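Local coordinates for flagellar motor switch protein FliG (PDB 3HJL) that probably helps form the rotor-mounted switch complex at the base of the flagellar basal body, which acts in setting the direction of flagellar rotation, at residues Ser7-Ala12 / Phe43-Asp48; Ala15-Leu20 / Lys86-Pro91; Phe136-Ser141 / Glu168-Gln173. All blocks are in the same frame, centred on the assembly; numbering follows the deposited sequence.

How the contacts relate
Contacts 1 and 2 belong to the FliG N-terminal domain and share helix 7-21, with their centres 10 Å apart. Contact 1 sets the first part of that helix against helix 36-47, and contact 2 sets its later part against the end of helix 78-88. Their segments alternate along the chain, and they touch, A46 CB lying 3.4 Å from L20 CD1, so the two form one apolar cluster. Contact 3 follows in the FliG middle domain, its centre 40 Å from that of contact 1 and 31 Å from that of contact 2. The chain is elongated, with helices and no strands; helix 93-114, leading on from the N-terminal domain, also packs on contact 3.

Contact 1: Ser7-Ala12 / Phe43-Asp48; sequences SALSKA and FALAKD
Between L45 and its two partners, L9 and A12, the flat group that counts is the backbone carbonyl of A12: methyl CD1 of L45 lies over one face of it, 3.7 Å from A12 O and well off the carbonyl plane. No ring is stacked here; the phenyl group of F43 faces another way, and its neighbour is L19, farther along helix 7-21. The rest of the contact is aliphatic. L45 divides its two methyls between residues one helical turn apart, CD1 pressing on A12 CB at 3.6 Å and CD2 meeting L9 CD1 at 3.8 Å. With CB of L45 directed at helix 7-21, chi1 (-74°) and chi2 (162°) together turn both methyls to it; the CB of L9 does not point at helix 36-47, but with CG opposite the backbone N (chi1 175°) its CD1 reaches L45. The two leucines meet at a slant. Because L45 also packs on A16, it touches positions 9, 12 and 16, a single face of helix 7-21. L45 sits close to the end of helix 36-47, where D48 is the first residue to leave helical geometry. The two segments bury 126 Å², with no hydrogen bond between them. Cohesion at this surface contact within the N-terminal domain therefore rests on dispersion and on partial removal of methyl groups from water, forces that fix distance more than direction.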
loop_
_atom_site.group_PDB
_atom_site.type_symbol
_atom_site.label_atom_id
_atom_site.label_comp_id
_atom_site.label_asym_id
_atom_site.label_seq_id
_atom_site.Cartn_x
_atom_site.Cartn_y
_atom_site.Cartn_z
ATOM N N SER A 7 -37.716 -0.106 32.925
ATOM C CA SER A 7 -37.274 1.122 33.599
ATOM C C SER A 7 -36.724 0.782 34.988
ATOM O O SER A 7 -35.612 1.196 35.339
ATOM C CB SER A 7 -38.425 2.129 33.715
ATOM O OG SER A 7 -37.949 3.392 34.158
ATOM N N ALA A 8 -37.514 0.045 35.777
ATOM C CA ALA A 8 -37.057 -0.461 37.084
ATOM C C ALA A 8 -35.912 -1.487 36.909
ATOM O O ALA A 8 -34.993 -1.552 37.741
ATOM C CB ALA A 8 -38.230 -1.064 37.879
ATOM N N LEU A 9 -35.966 -2.265 35.822
ATOM C CA LEU A 9 -34.876 -3.195 35.465
ATOM C C LEU A 9 -33.544 -2.470 35.162
ATOM O O LEU A 9 -32.489 -2.946 35.569
ATOM C CB LEU A 9 -35.284 -4.091 34.274
ATOM C CG LEU A 9 -34.218 -5.041 33.685
ATOM C CD1 LEU A 9 -33.517 -5.869 34.769
ATOM C CD2 LEU A 9 -34.832 -5.949 32.628
ATOM N N SER A 10 -33.596 -1.329 34.468
ATOM C CA SER A 10 -32.376 -0.569 34.166
ATOM C C SER A 10 -31.811 0.158 35.388
ATOM O O SER A 10 -30.587 0.303 35.504
ATOM C CB SER A 10 -32.584 0.428 33.031
ATOM O OG SER A 10 -31.318 0.949 32.614
ATOM N N LYS A 11 -32.691 0.668 36.256
ATOM C CA LYS A 11 -32.251 1.247 37.534
ATOM C C LYS A 11 -31.551 0.169 38.370
ATOM O O LYS A 11 -30.468 0.405 38.896
ATOM C CB LYS A 11 -33.419 1.850 38.300
ATOM C CG LYS A 11 -34.021 3.091 37.631
ATOM C CD LYS A 11 -35.400 3.436 38.196
ATOM C CE LYS A 11 -36.093 4.528 37.368
ATOM N NZ LYS A 11 -37.488 4.819 37.840
ATOM N N ALA A 12 -32.138 -1.029 38.425
ATOM C CA ALA A 12 -31.506 -2.183 39.099
ATOM C C ALA A 12 -30.185 -2.572 38.451
ATOM O O ALA A 12 -29.246 -2.950 39.145
ATOM C CB ALA A 12 -32.448 -3.374 39.125
ATOM N N PHE A 43 -25.754 -9.381 41.784
ATOM C CA PHE A 43 -24.765 -10.141 40.989
ATOM C C PHE A 43 -25.411 -10.782 39.757
ATOM O O PHE A 43 -24.835 -10.737 38.665
ATOM C CB PHE A 43 -24.046 -11.226 41.820
ATOM C CG PHE A 43 -23.219 -10.691 42.979
ATOM C CD1 PHE A 43 -22.361 -9.601 42.820
ATOM C CD2 PHE A 43 -23.224 -11.354 44.204
ATOM C CE1 PHE A 43 -21.591 -9.137 43.887
ATOM C CE2 PHE A 43 -22.462 -10.892 45.274
ATOM C CZ PHE A 43 -21.644 -9.784 45.114
ATOM N N ALA A 44 -26.613 -11.351 39.928
ATOM C CA ALA A 44 -27.340 -11.954 38.803
ATOM C C ALA A 44 -27.715 -10.900 37.754
ATOM O O ALA A 44 -27.656 -11.167 36.554
ATOM C CB ALA A 44 -28.568 -12.708 39.291
ATOM N N LEU A 45 -28.063 -9.695 38.213
ATOM C CA LEU A 45 -28.323 -8.566 37.305
ATOM C C LEU A 45 -27.092 -8.208 36.449
ATOM O O LEU A 45 -27.221 -7.993 35.247
ATOM C CB LEU A 45 -28.798 -7.326 38.086
ATOM C CG LEU A 45 -30.233 -7.380 38.611
ATOM C CD1 LEU A 45 -30.441 -6.366 39.705
ATOM C CD2 LEU A 45 -31.236 -7.183 37.497
ATOM N N ALA A 46 -25.913 -8.144 37.077
ATOM C CA ALA A 46 -24.672 -7.800 36.370
ATOM C C ALA A 46 -24.293 -8.886 35.363
ATOM O O ALA A 46 -23.964 -8.581 34.215
ATOM C CB ALA A 46 -23.534 -7.571 37.352
ATOM N N LYS A 47 -24.367 -10.144 35.804
ATOM C CA LYS A 47 -24.080 -11.309 34.958
ATOM C C LYS A 47 -25.004 -11.409 33.737
ATOM O O LYS A 47 -24.574 -11.841 32.670
ATOM C CB LYS A 47 -24.193 -12.608 35.785
ATOM C CG LYS A 47 -23.700 -13.858 35.053
ATOM C CD LYS A 47 -23.818 -15.114 35.902
ATOM C CE LYS A 47 -23.332 -16.348 35.121
ATOM N NZ LYS A 47 -23.595 -17.628 35.847
ATOM N N ASP A 48 -26.263 -11.008 33.898
ATOM C CA ASP A 48 -27.256 -11.107 32.828
ATOM C C ASP A 48 -27.373 -9.817 31.978
ATOM O O ASP A 48 -28.317 -9.673 31.197
ATOM C CB ASP A 48 -28.614 -11.474 33.452
ATOM C CG ASP A 48 -29.589 -12.067 32.452
ATOM O OD1 ASP A 48 -29.224 -13.035 31.750
ATOM O OD2 ASP A 48 -30.738 -11.584 32.396
#

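Contact 2: Ala15-Leu20 / Lys86-Pro91; sequences AAVLLL and KKVIPP
V88 points its fork of two methyls at helix 7-21 and straddles the step between V17 and L20, residues three apart on the same helical face. Its CG1 meets V17 CG2 at 4.0 Å, while CG2 comes up against L20 CB at 3.8 Å. CD1 of L20 lies by both methyls, 4.0 Å from V88 CG1 and 4.1 Å from V88 CG2, so L20 touches with both its root and its tip. In V88, CG1 is trans to the backbone N (chi1 177°), an orientation that presents both methyls to the opposing helix. V17 has the same first torsion and offers CG2 alone. V17 and L20 both meet V88 at a slant. The nearest CA atoms of the two segments, those of V17 and V88, are 6.6 Å apart. V88 is the last residue of helix 78-88, and L49 packs on both V17 and V88, closing the group from the loop after helix 36-47. Nearby, K86 turns its charge elsewhere, to a salt bridge with E58. With 178 Å² buried and no polar pair across it, the contact joins helix 7-21 to the end of helix 78-88 within the N-terminal domain by aliphatic side chains in van der Waals contact, held by the hydrophobic effect.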
loop_
_atom_site.group_PDB
_atom_site.type_symbol
_atom_site.label_atom_id
_atom_site.label_comp_id
_atom_site.label_asym_id
_atom_site.label_seq_id
_atom_site.Cartn_x
_atom_site.Cartn_y
_atom_site.Cartn_z
ATOM N N ALA A 15 -27.588 0.006 39.520
ATOM C CA ALA A 15 -27.194 -0.383 40.883
ATOM C C ALA A 15 -26.182 -1.543 40.873
ATOM O O ALA A 15 -25.186 -1.508 41.601
ATOM C CB ALA A 15 -28.414 -0.766 41.692
ATOM N N ALA A 16 -26.450 -2.554 40.042
ATOM C CA ALA A 16 -25.559 -3.711 39.877
ATOM C C ALA A 16 -24.170 -3.303 39.383
ATOM O O ALA A 16 -23.157 -3.762 39.913
ATOM C CB ALA A 16 -26.177 -4.724 38.912
ATOM N N VAL A 17 -24.136 -2.437 38.373
ATOM C CA VAL A 17 -22.878 -1.964 37.804
ATOM C C VAL A 17 -22.126 -1.069 38.790
ATOM O O VAL A 17 -20.914 -1.203 38.931
ATOM C CB VAL A 17 -23.091 -1.232 36.455
ATOM C CG1 VAL A 17 -21.768 -0.685 35.931
ATOM C CG2 VAL A 17 -23.715 -2.185 35.412
ATOM N N LEU A 18 -22.849 -0.177 39.475
ATOM C CA LEU A 18 -22.265 0.673 40.521
ATOM C C LEU A 18 -21.611 -0.152 41.623
ATOM O O LEU A 18 -20.467 0.120 42.009
ATOM C CB LEU A 18 -23.318 1.598 41.149
ATOM C CG LEU A 18 -23.739 2.868 40.406
ATOM C CD1 LEU A 18 -24.890 3.567 41.160
ATOM C CD2 LEU A 18 -22.551 3.828 40.247
ATOM N N LEU A 19 -22.331 -1.162 42.115
ATOM C CA LEU A 19 -21.813 -2.061 43.163
ATOM C C LEU A 19 -20.417 -2.604 42.805
ATOM O O LEU A 19 -19.503 -2.593 43.632
ATOM C CB LEU A 19 -22.786 -3.232 43.399
ATOM C CG LEU A 19 -22.442 -4.260 44.493
ATOM C CD1 LEU A 19 -22.490 -3.619 45.882
ATOM C CD2 LEU A 19 -23.377 -5.454 44.417
ATOM N N LEU A 20 -20.266 -3.029 41.558
ATOM C CA LEU A 20 -19.016 -3.609 41.073
ATOM C C LEU A 20 -17.942 -2.585 40.630
ATOM O O LEU A 20 -16.760 -2.906 40.659
ATOM C CB LEU A 20 -19.333 -4.559 39.918
ATOM C CG LEU A 20 -20.271 -5.718 40.283
ATOM C CD1 LEU A 20 -20.862 -6.331 39.034
ATOM C CD2 LEU A 20 -19.529 -6.753 41.118
ATOM N N LYS A 86 -16.413 -0.964 32.139
ATOM C CA LYS A 86 -16.084 -1.684 30.892
ATOM C C LYS A 86 -15.805 -3.182 31.085
ATOM O O LYS A 86 -15.929 -3.950 30.126
ATOM C CB LYS A 86 -14.919 -1.020 30.139
ATOM C CG LYS A 86 -15.312 0.273 29.434
ATOM C CD LYS A 86 -14.191 0.815 28.575
ATOM C CE LYS A 86 -14.701 1.898 27.635
ATOM N NZ LYS A 86 -13.603 2.533 26.841
ATOM N N LYS A 87 -15.430 -3.597 32.301
ATOM C CA LYS A 87 -15.256 -5.029 32.616
ATOM C C LYS A 87 -16.599 -5.709 32.908
ATOM O O LYS A 87 -16.802 -6.875 32.565
ATOM C CB LYS A 87 -14.318 -5.242 33.819
ATOM C CG LYS A 87 -12.946 -4.532 33.770
ATOM C CD LYS A 87 -12.270 -4.527 32.387
ATOM C CE LYS A 87 -11.923 -5.936 31.891
ATOM N NZ LYS A 87 -11.128 -5.898 30.622
ATOM N N VAL A 88 -17.506 -4.972 33.541
ATOM C CA VAL A 88 -18.812 -5.487 33.924
ATOM C C VAL A 88 -19.711 -5.705 32.703
ATOM O O VAL A 88 -20.229 -6.801 32.500
ATOM C CB VAL A 88 -19.525 -4.505 34.904
ATOM C CG1 VAL A 88 -20.921 -5.006 35.263
ATOM C CG2 VAL A 88 -18.685 -4.299 36.159
ATOM N N ILE A 89 -19.872 -4.653 31.899
ATOM C CA ILE A 89 -20.754 -4.677 30.727
ATOM C C ILE A 89 -20.024 -5.426 29.596
ATOM O O ILE A 89 -18.995 -4.943 29.122
ATOM C CB ILE A 89 -21.110 -3.230 30.246
ATOM C CG1 ILE A 89 -21.692 -2.391 31.398
ATOM C CG2 ILE A 89 -22.097 -3.290 29.071
ATOM C CD1 ILE A 89 -22.049 -0.957 31.011
ATOM N N PRO A 90 -20.548 -6.603 29.161
ATOM C CA PRO A 90 -19.809 -7.413 28.172
ATOM C C PRO A 90 -19.745 -6.811 26.758
ATOM O O PRO A 90 -20.546 -5.937 26.432
ATOM C CB PRO A 90 -20.588 -8.729 28.151
ATOM C CG PRO A 90 -21.959 -8.363 28.563
ATOM C CD PRO A 90 -21.836 -7.232 29.524
ATOM N N PRO A 91 -18.785 -7.273 25.928
ATOM C CA PRO A 91 -18.660 -6.761 24.572
ATOM C C PRO A 91 -19.632 -7.446 23.607
ATOM O O PRO A 91 -20.131 -8.531 23.899
ATOM C CB PRO A 91 -17.215 -7.100 24.214
ATOM C CG PRO A 91 -16.935 -8.341 24.952
ATOM C CD PRO A 91 -17.760 -8.301 26.208
#

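Contact 3: Phe136-Ser141 / Glu168-Gln173; sequences FLSQLS and ENVNVQ
In the FliG middle domain, the type I turn L137-L140, at the C-terminal side of helix 130-137, brings S138 and Q139 against V170, in the loop just before helix 172-193, and V172 in its first turn. Helix 130-137 begins with P130 and Q131 of the EHPQR motif, and the S138 side chain is about 9 Å from that of R163, another member. The Q139 amide lies with one face under the V170 methyls: NE2 is 3.4 Å from V170 CG1 and 3.9 Å from V170 CG2. One N-H of NE2 goes to S138 OG within the turn, at 3.1 Å and an almost straight 174°, with the oxygen 3° from the amide plane. Bent at chi2 (-57°), the Q139 chain folds back to make this bond. S138 OG in turn bonds to L135 O; V170 CG2 stands 4.1 Å from S138 OG. Replacing Q139 by alanine is likely to deprive V170 of the amide face it packs on and S138 OG of this donor. N171 caps helix 172-193 through OD1 to Y174 N. The in-plane bond probably limits the amide's rotation and keeps its face toward V170, joining the turn to the segment leading into helix 172-193 without a hydrogen bond between them.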
loop_
_atom_site.group_PDB
_atom_site.type_symbol
_atom_site.label_atom_id
_atom_site.label_comp_id
_atom_site.label_asym_id
_atom_site.label_seq_id
_atom_site.Cartn_x
_atom_site.Cartn_y
_atom_site.Cartn_z
ATOM N N PHE A 136 9.855 -9.716 17.500
ATOM C CA PHE A 136 9.491 -10.420 16.248
ATOM C C PHE A 136 9.576 -11.947 16.411
ATOM O O PHE A 136 8.636 -12.666 16.062
ATOM C CB PHE A 136 10.420 -9.967 15.110
ATOM C CG PHE A 136 10.038 -10.497 13.743
ATOM C CD1 PHE A 136 9.030 -9.897 13.015
ATOM C CD2 PHE A 136 10.735 -11.551 13.166
ATOM C CE1 PHE A 136 8.691 -10.359 11.753
ATOM C CE2 PHE A 136 10.395 -12.028 11.899
ATOM C CZ PHE A 136 9.380 -11.426 11.193
ATOM N N LEU A 137 10.704 -12.430 16.933
ATOM C CA LEU A 137 10.899 -13.859 17.155
ATOM C C LEU A 137 9.946 -14.448 18.192
ATOM O O LEU A 137 9.566 -15.604 18.063
ATOM C CB LEU A 137 12.357 -14.192 17.528
ATOM C CG LEU A 137 13.445 -14.019 16.452
ATOM C CD1 LEU A 137 14.751 -14.617 16.936
ATOM C CD2 LEU A 137 13.058 -14.649 15.139
ATOM N N SER A 138 9.529 -13.652 19.184
ATOM C CA SER A 138 8.556 -14.109 20.201
ATOM C C SER A 138 7.239 -14.617 19.588
ATOM O O SER A 138 6.583 -15.458 20.182
ATOM C CB SER A 138 8.219 -12.991 21.205
ATOM O OG SER A 138 7.256 -12.077 20.677
ATOM N N GLN A 139 6.868 -14.093 18.414
ATOM C CA GLN A 139 5.620 -14.456 17.727
ATOM C C GLN A 139 5.739 -15.562 16.686
ATOM O O GLN A 139 4.726 -15.967 16.125
ATOM C CB GLN A 139 5.023 -13.206 17.054
ATOM C CG GLN A 139 4.667 -12.085 18.014
ATOM C CD GLN A 139 3.707 -12.535 19.073
ATOM O OE1 GLN A 139 2.515 -12.714 18.816
ATOM N NE2 GLN A 139 4.224 -12.754 20.274
ATOM N N LEU A 140 6.957 -16.044 16.420
ATOM C CA LEU A 140 7.178 -17.094 15.426
ATOM C C LEU A 140 7.168 -18.467 16.089
ATOM O O LEU A 140 7.198 -18.568 17.307
ATOM C CB LEU A 140 8.510 -16.889 14.705
ATOM C CG LEU A 140 8.700 -15.600 13.913
ATOM C CD1 LEU A 140 10.119 -15.583 13.321
ATOM C CD2 LEU A 140 7.653 -15.446 12.832
ATOM N N SER A 141 7.125 -19.521 15.273
ATOM C CA SER A 141 7.164 -20.879 15.785
ATOM C C SER A 141 8.584 -21.129 16.314
ATOM O O SER A 141 9.538 -20.583 15.760
ATOM C CB SER A 141 6.797 -21.898 14.690
ATOM O OG SER A 141 7.838 -22.069 13.749
ATOM N N GLU A 168 7.293 -9.738 28.989
ATOM C CA GLU A 168 6.046 -10.021 29.708
ATOM C C GLU A 168 4.826 -9.707 28.842
ATOM O O GLU A 168 3.746 -10.221 29.104
ATOM C CB GLU A 168 5.983 -9.197 30.988
ATOM C CG GLU A 168 7.054 -9.561 32.011
ATOM C CD GLU A 168 7.174 -8.528 33.108
ATOM O OE1 GLU A 168 6.135 -7.955 33.508
ATOM O OE2 GLU A 168 8.312 -8.279 33.556
ATOM N N ASN A 169 5.013 -8.836 27.839
ATOM C CA ASN A 169 3.964 -8.399 26.918
ATOM C C ASN A 169 4.538 -8.222 25.508
ATOM O O ASN A 169 5.742 -7.998 25.333
ATOM C CB ASN A 169 3.425 -7.024 27.351
ATOM C CG ASN A 169 2.486 -7.095 28.530
ATOM O OD1 ASN A 169 1.347 -7.536 28.402
ATOM N ND2 ASN A 169 2.920 -6.558 29.660
ATOM N N VAL A 170 3.651 -8.263 24.523
ATOM C CA VAL A 170 3.982 -7.969 23.132
ATOM C C VAL A 170 2.758 -7.359 22.454
ATOM O O VAL A 170 1.688 -7.936 22.517
ATOM C CB VAL A 170 4.407 -9.254 22.341
ATOM C CG1 VAL A 170 3.370 -10.348 22.482
ATOM C CG2 VAL A 170 4.606 -8.930 20.871
ATOM N N ASN A 171 2.918 -6.196 21.811
ATOM C CA ASN A 171 1.831 -5.612 21.012
ATOM C C ASN A 171 1.791 -6.298 19.644
ATOM O O ASN A 171 2.751 -6.229 18.877
ATOM C CB ASN A 171 2.004 -4.101 20.850
ATOM C CG ASN A 171 0.815 -3.451 20.153
ATOM O OD1 ASN A 171 0.748 -3.416 18.930
ATOM N ND2 ASN A 171 -0.137 -2.941 20.937
ATOM N N VAL A 172 0.688 -6.984 19.367
ATOM C CA VAL A 172 0.520 -7.766 18.133
ATOM C C VAL A 172 0.574 -6.902 16.858
ATOM O O VAL A 172 1.194 -7.292 15.862
ATOM C CB VAL A 172 -0.817 -8.575 18.191
ATOM C CG1 VAL A 172 -1.241 -9.095 16.790
ATOM C CG2 VAL A 172 -0.686 -9.725 19.205
ATOM N N GLN A 173 -0.063 -5.737 16.899
ATOM C CA GLN A 173 -0.091 -4.834 15.755
ATOM C C GLN A 173 1.290 -4.286 15.400
ATOM O O GLN A 173 1.607 -4.116 14.228
ATOM C CB GLN A 173 -1.093 -3.693 15.994
ATOM C CG GLN A 173 -2.553 -4.160 15.998
ATOM C CD GLN A 173 -3.029 -4.652 14.615
ATOM O OE1 GLN A 173 -2.956 -3.919 13.621
ATOM N NE2 GLN A 173 -3.511 -5.895 14.556
#